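Local atomic coordinates of beta-catenin homolog sys-1 (Caenorhabditis elegans, PDB entry 3C2G), a protein that acts as a transcriptional coregulator of the Wnt asymmetry pathway in the nematode, a beta-catenin that binds the TCF factor POP-1 directly and activates or represses target genes. Residues I464-I469 with V522-S527; M444-C449 with L458-T463; L528-M533 with V569-D574; H497-Y502 with Q544-I549. One frame throughout, in Å; residues are numbered along the deposited sequence.

Contact 1: residues I464-I469 with V522-S527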
loop_
_atom_site.group_PDB
_atom_site.type_symbol
_atom_site.label_atom_id
_atom_site.label_comp_id
_atom_site.label_asym_id
_atom_site.label_seq_id
_atom_site.Cartn_x
_atom_site.Cartn_y
_atom_site.Cartn_z
ATOM N N ILE A 464 18.446 -11.595 -5.997
ATOM C CA ILE A 464 18.981 -12.350 -7.119
ATOM C C ILE A 464 20.067 -13.328 -6.655
ATOM O O ILE A 464 20.091 -14.482 -7.095
ATOM C CB ILE A 464 19.538 -11.429 -8.201
ATOM C CG1 ILE A 464 18.394 -10.705 -8.916
ATOM C CG2 ILE A 464 20.377 -12.225 -9.201
ATOM C CD1 ILE A 464 18.857 -9.585 -9.826
ATOM N N LEU A 465 20.949 -12.874 -5.764
ATOM C CA LEU A 465 22.016 -13.730 -5.274
ATOM C C LEU A 465 21.394 -14.942 -4.606
ATOM O O LEU A 465 21.855 -16.078 -4.793
ATOM C CB LEU A 465 22.941 -12.997 -4.300
ATOM C CG LEU A 465 23.727 -11.821 -4.863
ATOM C CD1 LEU A 465 24.539 -11.148 -3.752
ATOM C CD2 LEU A 465 24.625 -12.246 -6.024
ATOM N N ARG A 466 20.334 -14.687 -3.847
ATOM C CA ARG A 466 19.626 -15.740 -3.141
ATOM C C ARG A 466 19.029 -16.755 -4.129
ATOM O O ARG A 466 19.132 -17.964 -3.927
ATOM C CB ARG A 466 18.541 -15.139 -2.250
ATOM C CG ARG A 466 18.517 -15.723 -0.859
ATOM C CD ARG A 466 17.589 -16.883 -0.756
ATOM N NE ARG A 466 18.019 -17.826 0.275
ATOM C CZ ARG A 466 17.300 -18.130 1.347
ATOM N NH1 ARG A 466 16.116 -17.548 1.529
ATOM N NH2 ARG A 466 17.757 -19.016 2.223
ATOM N N SER A 467 18.415 -16.258 -5.194
ATOM C CA SER A 467 17.870 -17.125 -6.226
ATOM C C SER A 467 18.915 -18.095 -6.793
ATOM O O SER A 467 18.628 -19.274 -6.951
ATOM C CB SER A 467 17.233 -16.298 -7.348
ATOM O OG SER A 467 15.964 -15.834 -6.929
ATOM N N PHE A 468 20.109 -17.583 -7.094
ATOM C CA PHE A 468 21.195 -18.392 -7.613
ATOM C C PHE A 468 21.659 -19.406 -6.583
ATOM O O PHE A 468 21.870 -20.569 -6.912
ATOM C CB PHE A 468 22.365 -17.518 -8.067
ATOM C CG PHE A 468 22.130 -16.839 -9.376
ATOM C CD1 PHE A 468 21.843 -17.579 -10.512
ATOM C CD2 PHE A 468 22.209 -15.451 -9.487
ATOM C CE1 PHE A 468 21.618 -16.937 -11.741
ATOM C CE2 PHE A 468 21.981 -14.809 -10.719
ATOM C CZ PHE A 468 21.687 -15.553 -11.835
ATOM N N ILE A 469 21.802 -18.963 -5.339
ATOM C CA ILE A 469 22.117 -19.860 -4.240
ATOM C C ILE A 469 21.152 -21.048 -4.229
ATOM O O ILE A 469 21.585 -22.198 -4.282
ATOM C CB ILE A 469 22.091 -19.134 -2.886
ATOM C CG1 ILE A 469 23.278 -18.179 -2.778
ATOM C CG2 ILE A 469 22.114 -20.133 -1.729
ATOM C CD1 ILE A 469 23.141 -17.132 -1.677
ATOM N N VAL A 522 26.299 -8.882 1.049
ATOM C CA VAL A 522 27.680 -9.262 1.252
ATOM C C VAL A 522 27.772 -10.749 1.598
ATOM O O VAL A 522 28.563 -11.486 0.988
ATOM C CB VAL A 522 28.326 -8.383 2.344
ATOM C CG1 VAL A 522 29.629 -8.980 2.835
ATOM C CG2 VAL A 522 28.556 -6.978 1.805
ATOM N N GLU A 523 26.938 -11.177 2.554
ATOM C CA GLU A 523 26.913 -12.557 3.032
ATOM C C GLU A 523 26.512 -13.507 1.919
ATOM O O GLU A 523 27.123 -14.564 1.733
ATOM C CB GLU A 523 25.947 -12.709 4.214
ATOM C CG GLU A 523 26.398 -11.990 5.482
ATOM C CD GLU A 523 25.398 -12.094 6.633
ATOM O OE1 GLU A 523 25.252 -11.092 7.381
ATOM O OE2 GLU A 523 24.762 -13.172 6.797
ATOM N N ARG A 524 25.494 -13.116 1.164
ATOM C CA ARG A 524 25.015 -13.934 0.069
ATOM C C ARG A 524 26.055 -14.058 -1.031
ATOM O O ARG A 524 26.118 -15.084 -1.693
ATOM C CB ARG A 524 23.675 -13.412 -0.468
ATOM C CG ARG A 524 22.532 -13.744 0.451
ATOM C CD ARG A 524 21.263 -13.039 0.084
ATOM N NE ARG A 524 20.194 -13.417 1.001
ATOM C CZ ARG A 524 18.920 -13.065 0.850
ATOM N NH1 ARG A 524 18.561 -12.336 -0.196
ATOM N NH2 ARG A 524 18.006 -13.466 1.724
ATOM N N THR A 525 26.874 -13.026 -1.206
ATOM C CA THR A 525 27.959 -13.077 -2.165
ATOM C C THR A 525 28.958 -14.163 -1.749
ATOM O O THR A 525 29.281 -15.056 -2.534
ATOM C CB THR A 525 28.673 -11.715 -2.272
ATOM O OG1 THR A 525 27.750 -10.722 -2.738
ATOM C CG2 THR A 525 29.836 -11.796 -3.223
ATOM N N ILE A 526 29.440 -14.085 -0.511
ATOM C CA ILE A 526 30.398 -15.065 -0.008
ATOM C C ILE A 526 29.796 -16.475 -0.160
ATOM O O ILE A 526 30.453 -17.420 -0.601
ATOM C CB ILE A 526 30.785 -14.768 1.472
ATOM C CG1 ILE A 526 31.410 -13.372 1.611
ATOM C CG2 ILE A 526 31.720 -15.841 2.034
ATOM C CD1 ILE A 526 32.438 -13.013 0.545
ATOM N N SER A 527 28.518 -16.584 0.166
ATOM C CA SER A 527 27.853 -17.865 0.211
ATOM C C SER A 527 27.603 -18.403 -1.194
ATOM O O SER A 527 27.658 -19.607 -1.429
ATOM C CB SER A 527 26.565 -17.722 1.018
ATOM O OG SER A 527 25.663 -18.747 0.716
#
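The aliphatic stem of Arg-466 is modelled over one face of the Arg-524 guanidinium, too close for the overlap to be relied on in detail. The two guanidinium planes are turned only 17° from each other, and Arg-466 NH1 stands 4.5 Å from Arg-524 NH2, so like charges are neighbours here. What steadies Arg-524 is its NH1, bonded to the backbone O of Ser-462 at the end of a chain extended from CG to NE. With an alanine here, the Ser-462 carbonyl would probably lose this partner, and CD1 of Ile-469 its packing against CG of Arg-524. Beneath the guanidinium groups the contact is mainly aliphatic packing: CB of Leu-465 and CB of Arg-524 meet at 3.9 Å, and CD1 of Ile-469 lies 3.9 Å from the same CB of Arg-524. CD1 of Leu-465 approaches a polar atom, Thr-525 OG1, a hydroxyl engaged with Leu-521 O. The axes of 464-469 and 522-527 run 28° apart, side by side as in the armadillo superhelix. Helix 494-507 packs against both through Ile-498, helix 437-448 supports Ile-464 and Phe-468, and helix 563-579 lies against Val-522 and Ile-526.

Contact 2: residues M444-C449 with L458-T463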
loop_
_atom_site.group_PDB
_atom_site.type_symbol
_atom_site.label_atom_id
_atom_site.label_comp_id
_atom_site.label_asym_id
_atom_site.label_seq_id
_atom_site.Cartn_x
_atom_site.Cartn_y
_atom_site.Cartn_z
HETATM N N MSE A 444 21.773 -11.623 -14.674
HETATM C CA MSE A 444 23.129 -11.187 -14.375
HETATM C C MSE A 444 23.338 -9.737 -14.767
HETATM O O MSE A 444 24.147 -9.048 -14.173
HETATM C CB MSE A 444 24.226 -12.148 -14.891
HETATM C CG MSE A 444 24.291 -12.397 -16.388
HETATM SE SE MSE A 444 25.618 -13.805 -16.907
HETATM C CE MSE A 444 25.036 -15.272 -15.756
ATOM N N SER A 445 22.573 -9.253 -15.734
ATOM C CA SER A 445 22.679 -7.842 -16.088
ATOM C C SER A 445 22.029 -6.877 -15.068
ATOM O O SER A 445 22.512 -5.770 -14.907
ATOM C CB SER A 445 22.233 -7.587 -17.532
ATOM O OG SER A 445 20.832 -7.429 -17.627
ATOM N N CYS A 446 20.976 -7.297 -14.363
ATOM C CA CYS A 446 20.444 -6.526 -13.216
ATOM C C CYS A 446 21.473 -6.367 -12.107
ATOM O O CYS A 446 21.423 -5.423 -11.300
ATOM C CB CYS A 446 19.248 -7.221 -12.578
ATOM S SG CYS A 446 17.801 -7.420 -13.590
ATOM N N LEU A 447 22.380 -7.327 -12.055
ATOM C CA LEU A 447 23.329 -7.454 -10.978
ATOM C C LEU A 447 24.436 -6.441 -11.162
ATOM O O LEU A 447 25.030 -5.977 -10.182
ATOM C CB LEU A 447 23.906 -8.865 -11.026
ATOM C CG LEU A 447 24.084 -9.700 -9.770
ATOM C CD1 LEU A 447 22.957 -9.514 -8.756
ATOM C CD2 LEU A 447 24.206 -11.145 -10.195
ATOM N N SER A 448 24.695 -6.083 -12.419
ATOM C CA SER A 448 25.860 -5.260 -12.759
ATOM C C SER A 448 25.602 -3.976 -13.570
ATOM O O SER A 448 26.545 -3.250 -13.859
ATOM C CB SER A 448 26.893 -6.117 -13.492
ATOM O OG SER A 448 26.494 -6.324 -14.837
ATOM N N CYS A 449 24.358 -3.695 -13.958
ATOM C CA CYS A 449 24.082 -2.472 -14.743
ATOM C C CYS A 449 24.474 -1.188 -13.987
ATOM O O CYS A 449 24.426 -1.139 -12.757
ATOM C CB CYS A 449 22.635 -2.421 -15.264
ATOM S SG CYS A 449 21.315 -2.744 -14.041
ATOM N N LEU A 458 19.008 -2.268 -4.613
ATOM C CA LEU A 458 19.750 -2.976 -3.581
ATOM C C LEU A 458 19.072 -4.284 -3.179
ATOM O O LEU A 458 19.725 -5.326 -3.073
ATOM C CB LEU A 458 19.942 -2.082 -2.358
ATOM C CG LEU A 458 20.594 -2.702 -1.120
ATOM C CD1 LEU A 458 21.993 -3.299 -1.443
ATOM C CD2 LEU A 458 20.674 -1.683 0.007
ATOM N N GLU A 459 17.763 -4.211 -2.965
ATOM C CA GLU A 459 16.980 -5.339 -2.509
ATOM C C GLU A 459 16.835 -6.348 -3.636
ATOM O O GLU A 459 16.771 -7.550 -3.380
ATOM C CB GLU A 459 15.609 -4.869 -2.016
ATOM C CG GLU A 459 14.791 -5.950 -1.295
ATOM C CD GLU A 459 13.467 -5.453 -0.721
ATOM O OE1 GLU A 459 13.375 -4.270 -0.308
ATOM O OE2 GLU A 459 12.517 -6.270 -0.670
ATOM N N LEU A 460 16.792 -5.857 -4.874
ATOM C CA LEU A 460 16.767 -6.716 -6.044
ATOM C C LEU A 460 18.049 -7.553 -6.182
ATOM O O LEU A 460 17.985 -8.743 -6.453
ATOM C CB LEU A 460 16.547 -5.905 -7.321
ATOM C CG LEU A 460 16.606 -6.721 -8.625
ATOM C CD1 LEU A 460 15.541 -7.827 -8.668
ATOM C CD2 LEU A 460 16.488 -5.840 -9.844
ATOM N N ARG A 461 19.204 -6.925 -6.009
ATOM C CA ARG A 461 20.488 -7.601 -6.191
ATOM C C ARG A 461 20.727 -8.603 -5.078
ATOM O O ARG A 461 21.288 -9.662 -5.294
ATOM C CB ARG A 461 21.631 -6.584 -6.280
ATOM C CG ARG A 461 21.510 -5.716 -7.510
ATOM C CD ARG A 461 22.607 -4.694 -7.673
ATOM N NE ARG A 461 22.594 -4.266 -9.067
ATOM C CZ ARG A 461 23.354 -3.311 -9.589
ATOM N NH1 ARG A 461 24.210 -2.632 -8.831
ATOM N NH2 ARG A 461 23.245 -3.036 -10.882
ATOM N N SER A 462 20.265 -8.275 -3.887
ATOM C CA SER A 462 20.352 -9.199 -2.786
ATOM C C SER A 462 19.492 -10.438 -3.059
ATOM O O SER A 462 19.926 -11.562 -2.801
ATOM C CB SER A 462 19.907 -8.501 -1.506
ATOM O OG SER A 462 20.112 -9.331 -0.388
ATOM N N THR A 463 18.290 -10.223 -3.598
ATOM C CA THR A 463 17.322 -11.299 -3.864
ATOM C C THR A 463 17.789 -12.193 -5.013
ATOM O O THR A 463 17.562 -13.399 -5.006
ATOM C CB THR A 463 15.917 -10.715 -4.187
ATOM O OG1 THR A 463 15.483 -9.902 -3.094
ATOM C CG2 THR A 463 14.883 -11.809 -4.415
#
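Arg-461 reaches from helix 457-472 to the C-terminal end of helix 437-448 and uses NE and NH2 to bind backbone carbonyls there. Cys-446 O accepts from both: a bond of 2.8 Å from Arg-461 NE, fairly straight at 154° and in the carbonyl plane, and a more bent one of 3.0 Å from Arg-461 NH2, which sits above that plane. This is a side-on grip of two nitrogens on one atom. The same NH2 donates to Cys-449 O at 2.9 Å, on a lone pair, with both acceptors in the guanidinium plane. Leu-447 O is placed differently, 3.1 Å above the guanidinium plane and over its centre, where it faces the positive charge without a hydrogen bond. The chain of Arg-461, extended from CG to NE, spans the distance between the helices, while Leu-447 CD1 packs 4.1 Å from Arg-461 CB and Cys-446 CB meets Leu-460 CD2. Trp-504 adds a cation-pi contact, and Ser-448 OG bonds to His-497 ND1. A methionine in place of Arg-461 would probably leave the Cys-446 and Cys-449 carbonyls without these donors. The contact thus joins segments 444-448 and 458-463, whose axes run 135° apart, through a buried charge probably stabilised by the partial negative charge of backbone oxygens at the helix end.

Contact 3: residues L528-M533 with V569-D574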
loop_
_atom_site.group_PDB
_atom_site.type_symbol
_atom_site.label_atom_id
_atom_site.label_comp_id
_atom_site.label_asym_id
_atom_site.label_seq_id
_atom_site.Cartn_x
_atom_site.Cartn_y
_atom_site.Cartn_z
ATOM N N LEU A 528 27.358 -17.511 -2.142
ATOM C CA LEU A 528 27.177 -17.932 -3.525
ATOM C C LEU A 528 28.506 -18.328 -4.200
ATOM O O LEU A 528 28.527 -19.203 -5.070
ATOM C CB LEU A 528 26.434 -16.857 -4.328
ATOM C CG LEU A 528 26.207 -17.087 -5.825
ATOM C CD1 LEU A 528 25.493 -18.390 -6.105
ATOM C CD2 LEU A 528 25.445 -15.930 -6.423
ATOM N N LEU A 529 29.608 -17.694 -3.817
ATOM C CA LEU A 529 30.893 -18.062 -4.387
ATOM C C LEU A 529 31.267 -19.486 -3.946
ATOM O O LEU A 529 31.800 -20.261 -4.745
ATOM C CB LEU A 529 31.975 -17.064 -4.016
ATOM C CG LEU A 529 31.835 -15.666 -4.620
ATOM C CD1 LEU A 529 32.900 -14.746 -4.041
ATOM C CD2 LEU A 529 31.904 -15.687 -6.149
ATOM N N LEU A 530 30.936 -19.823 -2.696
ATOM C CA LEU A 530 31.080 -21.179 -2.165
ATOM C C LEU A 530 30.252 -22.226 -2.916
ATOM O O LEU A 530 30.772 -23.281 -3.325
ATOM C CB LEU A 530 30.705 -21.207 -0.687
ATOM C CG LEU A 530 31.783 -20.622 0.221
ATOM C CD1 LEU A 530 31.337 -20.688 1.656
ATOM C CD2 LEU A 530 33.133 -21.355 0.028
ATOM N N VAL A 531 28.966 -21.931 -3.082
ATOM C CA VAL A 531 28.057 -22.814 -3.782
ATOM C C VAL A 531 28.552 -23.064 -5.200
ATOM O O VAL A 531 28.597 -24.201 -5.624
ATOM C CB VAL A 531 26.604 -22.273 -3.766
ATOM C CG1 VAL A 531 25.741 -23.050 -4.703
ATOM C CG2 VAL A 531 26.025 -22.344 -2.351
ATOM N N LEU A 532 28.951 -22.005 -5.911
ATOM C CA LEU A 532 29.470 -22.139 -7.276
ATOM C C LEU A 532 30.702 -23.025 -7.310
ATOM O O LEU A 532 30.842 -23.865 -8.202
ATOM C CB LEU A 532 29.813 -20.785 -7.884
ATOM C CG LEU A 532 28.655 -19.918 -8.383
ATOM C CD1 LEU A 532 29.055 -18.439 -8.374
ATOM C CD2 LEU A 532 28.173 -20.355 -9.768
HETATM N N MSE A 533 31.589 -22.839 -6.334
HETATM C CA MSE A 533 32.787 -23.658 -6.236
HETATM C C MSE A 533 32.424 -25.133 -6.147
HETATM O O MSE A 533 32.923 -25.939 -6.931
HETATM C CB MSE A 533 33.650 -23.228 -5.055
HETATM C CG MSE A 533 34.566 -22.084 -5.383
HETATM SE SE MSE A 533 35.354 -21.274 -3.797
HETATM C CE MSE A 533 36.825 -20.250 -4.614
ATOM N N VAL A 569 33.609 -17.001 5.284
ATOM C CA VAL A 569 34.681 -16.095 4.941
ATOM C C VAL A 569 36.019 -16.811 5.034
ATOM O O VAL A 569 36.846 -16.690 4.138
ATOM C CB VAL A 569 34.627 -14.837 5.812
ATOM C CG1 VAL A 569 35.974 -14.161 5.882
ATOM C CG2 VAL A 569 33.561 -13.883 5.267
ATOM N N LEU A 570 36.213 -17.586 6.093
ATOM C CA LEU A 570 37.454 -18.334 6.267
ATOM C C LEU A 570 37.659 -19.349 5.154
ATOM O O LEU A 570 38.756 -19.450 4.591
ATOM C CB LEU A 570 37.487 -19.039 7.624
ATOM C CG LEU A 570 37.549 -18.133 8.847
ATOM C CD1 LEU A 570 37.179 -18.896 10.112
ATOM C CD2 LEU A 570 38.909 -17.488 8.978
ATOM N N VAL A 571 36.604 -20.089 4.836
ATOM C CA VAL A 571 36.694 -21.181 3.879
ATOM C C VAL A 571 36.931 -20.665 2.468
ATOM O O VAL A 571 37.770 -21.215 1.746
ATOM C CB VAL A 571 35.449 -22.086 3.947
ATOM C CG1 VAL A 571 35.405 -23.090 2.782
ATOM C CG2 VAL A 571 35.416 -22.831 5.293
ATOM N N VAL A 572 36.209 -19.611 2.078
ATOM C CA VAL A 572 36.345 -19.066 0.735
ATOM C C VAL A 572 37.755 -18.521 0.526
ATOM O O VAL A 572 38.340 -18.703 -0.543
ATOM C CB VAL A 572 35.249 -17.998 0.376
ATOM C CG1 VAL A 572 35.572 -16.617 0.934
ATOM C CG2 VAL A 572 35.087 -17.899 -1.125
ATOM N N CYS A 573 38.290 -17.866 1.556
ATOM C CA CYS A 573 39.634 -17.321 1.495
ATOM C C CYS A 573 40.657 -18.429 1.285
ATOM O O CYS A 573 41.523 -18.319 0.417
ATOM C CB CYS A 573 39.958 -16.534 2.761
ATOM S SG CYS A 573 39.228 -14.899 2.793
ATOM N N ASP A 574 40.526 -19.501 2.060
ATOM C CA ASP A 574 41.432 -20.623 1.974
ATOM C C ASP A 574 41.381 -21.272 0.600
ATOM O O ASP A 574 42.419 -21.622 0.041
ATOM C CB ASP A 574 41.130 -21.653 3.062
ATOM C CG ASP A 574 42.218 -22.703 3.180
ATOM O OD1 ASP A 574 43.339 -22.357 3.627
ATOM O OD2 ASP A 574 41.953 -23.870 2.811
#
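Leu-530 and Val-572 lie at the centre of a purely apolar helix-to-helix contact near the C-terminal end of the armadillo domain, where helix 515-535 packs against helix 563-579. The axes of the two short segments approach to 10.1 Å and their directions differ by 50°. Five residues touch, and about 202 Å² of surface is buried between the segments. CD2 of Leu-530 does most of the reaching: it lies 4.0 Å from CB of Val-572 and equally 4.0 Å from CG1 of Val-571, so that one methyl sits against two successive residues of the facing helix. The leucine chain meets Val-571 at about a right angle and Val-572 more obliquely.

Val-572 points at the other helix and is flanked by three of its residues. Its CG2, anti to the backbone N, faces CB of Leu-529 at 4.3 Å, and the same methyl stands 4.3 Å from SE of Met-533, which is present as selenomethionine. Leu-529 and Met-533 are one helical turn apart, with Leu-530 beside them, and the valine branch lies against the surface formed by the three.

Val-542 of the short helix 539-544 adjoins the contact's own residues, touching both Leu-529 and Met-533. Leu-528, which takes no part across the contact, packs instead on Phe-468 and Ile-469 of helix 457-472. Beyond helix 563-579, Leu-570 and Cys-573 pack on helix 603-613, so the contact is one layer in the continuous stack of helices.

Contact 4: residues H497-Y502 with Q544-I549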
loop_
_atom_site.group_PDB
_atom_site.type_symbol
_atom_site.label_atom_id
_atom_site.label_comp_id
_atom_site.label_asym_id
_atom_site.label_seq_id
_atom_site.Cartn_x
_atom_site.Cartn_y
_atom_site.Cartn_z
ATOM N N HIS A 497 29.798 -10.714 -12.878
ATOM C CA HIS A 497 28.609 -10.000 -12.432
ATOM C C HIS A 497 28.394 -10.002 -10.912
ATOM O O HIS A 497 28.017 -8.972 -10.355
ATOM C CB HIS A 497 27.370 -10.482 -13.192
ATOM C CG HIS A 497 27.458 -10.239 -14.665
ATOM N ND1 HIS A 497 27.184 -9.014 -15.233
ATOM C CD2 HIS A 497 27.829 -11.051 -15.685
ATOM C CE1 HIS A 497 27.360 -9.087 -16.541
ATOM N NE2 HIS A 497 27.748 -10.313 -16.841
ATOM N N ILE A 498 28.641 -11.129 -10.246
ATOM C CA ILE A 498 28.562 -11.177 -8.788
ATOM C C ILE A 498 29.538 -10.145 -8.232
ATOM O O ILE A 498 29.196 -9.378 -7.322
ATOM C CB ILE A 498 28.976 -12.556 -8.187
ATOM C CG1 ILE A 498 28.228 -13.753 -8.803
ATOM C CG2 ILE A 498 28.901 -12.548 -6.678
ATOM C CD1 ILE A 498 26.768 -13.754 -8.652
ATOM N N CYS A 499 30.757 -10.138 -8.787
ATOM C CA CYS A 499 31.833 -9.254 -8.321
ATOM C C CYS A 499 31.514 -7.779 -8.544
ATOM O O CYS A 499 31.891 -6.943 -7.745
ATOM C CB CYS A 499 33.169 -9.627 -8.977
ATOM S SG CYS A 499 33.857 -11.230 -8.430
ATOM N N ALA A 500 30.805 -7.466 -9.621
ATOM C CA ALA A 500 30.371 -6.099 -9.872
ATOM C C ALA A 500 29.352 -5.603 -8.831
ATOM O O ALA A 500 29.408 -4.444 -8.409
ATOM C CB ALA A 500 29.820 -5.972 -11.259
ATOM N N ALA A 501 28.449 -6.479 -8.396
ATOM C CA ALA A 501 27.444 -6.088 -7.416
ATOM C C ALA A 501 28.096 -5.870 -6.061
ATOM O O ALA A 501 27.738 -4.951 -5.320
ATOM C CB ALA A 501 26.354 -7.118 -7.321
ATOM N N TYR A 502 29.075 -6.710 -5.761
ATOM C CA TYR A 502 29.797 -6.653 -4.505
ATOM C C TYR A 502 30.593 -5.344 -4.380
ATOM O O TYR A 502 30.569 -4.714 -3.330
ATOM C CB TYR A 502 30.701 -7.878 -4.420
ATOM C CG TYR A 502 31.497 -8.048 -3.163
ATOM C CD1 TYR A 502 30.926 -8.591 -2.001
ATOM C CD2 TYR A 502 32.844 -7.709 -3.141
ATOM C CE1 TYR A 502 31.696 -8.767 -0.840
ATOM C CE2 TYR A 502 33.615 -7.881 -1.996
ATOM C CZ TYR A 502 33.045 -8.407 -0.859
ATOM O OH TYR A 502 33.853 -8.554 0.249
ATOM N N GLN A 544 40.079 -17.744 -9.679
ATOM C CA GLN A 544 40.795 -16.883 -10.621
ATOM C C GLN A 544 39.909 -15.795 -11.231
ATOM O O GLN A 544 40.395 -14.717 -11.548
ATOM C CB GLN A 544 41.635 -17.668 -11.645
ATOM C CG GLN A 544 40.869 -18.439 -12.693
ATOM C CD GLN A 544 41.654 -19.635 -13.262
ATOM O OE1 GLN A 544 42.880 -19.736 -13.107
ATOM N NE2 GLN A 544 40.935 -20.546 -13.924
ATOM N N TYR A 545 38.609 -16.045 -11.346
ATOM C CA TYR A 545 37.695 -14.986 -11.785
ATOM C C TYR A 545 37.305 -13.999 -10.672
ATOM O O TYR A 545 36.508 -13.089 -10.906
ATOM C CB TYR A 545 36.445 -15.561 -12.456
ATOM C CG TYR A 545 36.626 -15.972 -13.899
ATOM C CD1 TYR A 545 36.441 -15.059 -14.932
ATOM C CD2 TYR A 545 36.971 -17.281 -14.235
ATOM C CE1 TYR A 545 36.602 -15.437 -16.268
ATOM C CE2 TYR A 545 37.134 -17.671 -15.561
ATOM C CZ TYR A 545 36.947 -16.749 -16.570
ATOM O OH TYR A 545 37.101 -17.137 -17.882
ATOM N N SER A 546 37.874 -14.159 -9.479
ATOM C CA SER A 546 37.574 -13.262 -8.352
ATOM C C SER A 546 38.660 -12.241 -8.012
ATOM O O SER A 546 38.684 -11.715 -6.898
ATOM C CB SER A 546 37.258 -14.079 -7.104
ATOM O OG SER A 546 35.996 -14.678 -7.249
ATOM N N TYR A 547 39.550 -11.968 -8.965
ATOM C CA TYR A 547 40.622 -10.988 -8.781
ATOM C C TYR A 547 40.074 -9.580 -8.450
ATOM O O TYR A 547 40.713 -8.814 -7.746
ATOM C CB TYR A 547 41.524 -10.954 -10.019
ATOM C CG TYR A 547 40.791 -10.523 -11.256
ATOM C CD1 TYR A 547 40.053 -11.439 -11.998
ATOM C CD2 TYR A 547 40.794 -9.193 -11.662
ATOM C CE1 TYR A 547 39.343 -11.048 -13.119
ATOM C CE2 TYR A 547 40.091 -8.789 -12.782
ATOM C CZ TYR A 547 39.364 -9.725 -13.509
ATOM O OH TYR A 547 38.661 -9.339 -14.639
ATOM N N SER A 548 38.888 -9.259 -8.952
ATOM C CA SER A 548 38.192 -7.999 -8.628
ATOM C C SER A 548 37.833 -7.824 -7.152
ATOM O O SER A 548 37.645 -6.702 -6.699
ATOM C CB SER A 548 36.926 -7.856 -9.471
ATOM O OG SER A 548 36.367 -9.137 -9.752
ATOM N N ILE A 549 37.746 -8.919 -6.404
ATOM C CA ILE A 549 37.400 -8.848 -4.988
ATOM C C ILE A 549 38.653 -8.703 -4.135
ATOM O O ILE A 549 39.625 -9.429 -4.315
ATOM C CB ILE A 549 36.527 -10.066 -4.565
ATOM C CG1 ILE A 549 35.068 -9.806 -4.942
ATOM C CG2 ILE A 549 36.628 -10.369 -3.078
ATOM C CD1 ILE A 549 34.159 -11.015 -4.771
#
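Cys-499 and Tyr-502, on the same side of helix 494-507, meet Ser-548 and Ile-549 of the loop that follows helix 539-544, where the chain makes a type I beta turn from Ser-546 to Ile-549. The contact joins a helix of the armadillo domain to a connecting loop.

Cys-499, the first residue of the helix to take part, points at the turn. Its CB is approached by OG of Ser-548 at 3.3 Å. With the sulfur beside the backbone N, chi1 -69°, SG is brought to CD1 of Ile-549 at 3.7 Å and to within 4.1 Å of the backbone O of Tyr-545; OG of Ser-546 is about as far from it. That hydroxyl has its own partner in Val-542 O, a bond that ties the start of the turn to the preceding helix. The turn is closed by Ile-549 N bonding to Ser-546 O at 3.0 Å, and this presents Ile-549 toward the helix.

Tyr-502, three residues further on, swings its ring to the isoleucine with CG anti to the backbone N, chi1 -177°. Ring and side chain cross at about a right angle. Phe-506 meets the same ring edge-to-face within the helix, Thr-525 packs against it from helix 515-535, and Leu-555, further along the loop, also touches it. The isoleucine makes its nearest approach here with CG1, 3.5 Å from CD2 of Tyr-502.

Contacts 1 and 2 share helix 457-472, and contacts 1 and 3 share helix 515-535, so the three follow one another along the stack; contact 4 crosses contacts 1 and 3 in chain order. Contact 2 is buried yet polar, its arginine held by carbonyls, whereas contact 3, also largely buried, is wholly apolar. Contact 1 is only partly buried, with paired arginines at its outer side and aliphatic packing beneath. Contact 4 combines buried side chains with exposed residues of a loop. Neighbours touch: Ile-464 CD1 lies 3.6 Å from Cys-446 CB between contacts 1 and 2, and Leu-529 CD1 is 4.0 Å from Ile-549 CD1 between contacts 3 and 4. Contacts 2 and 3, with centres about 20 Å apart, do not meet.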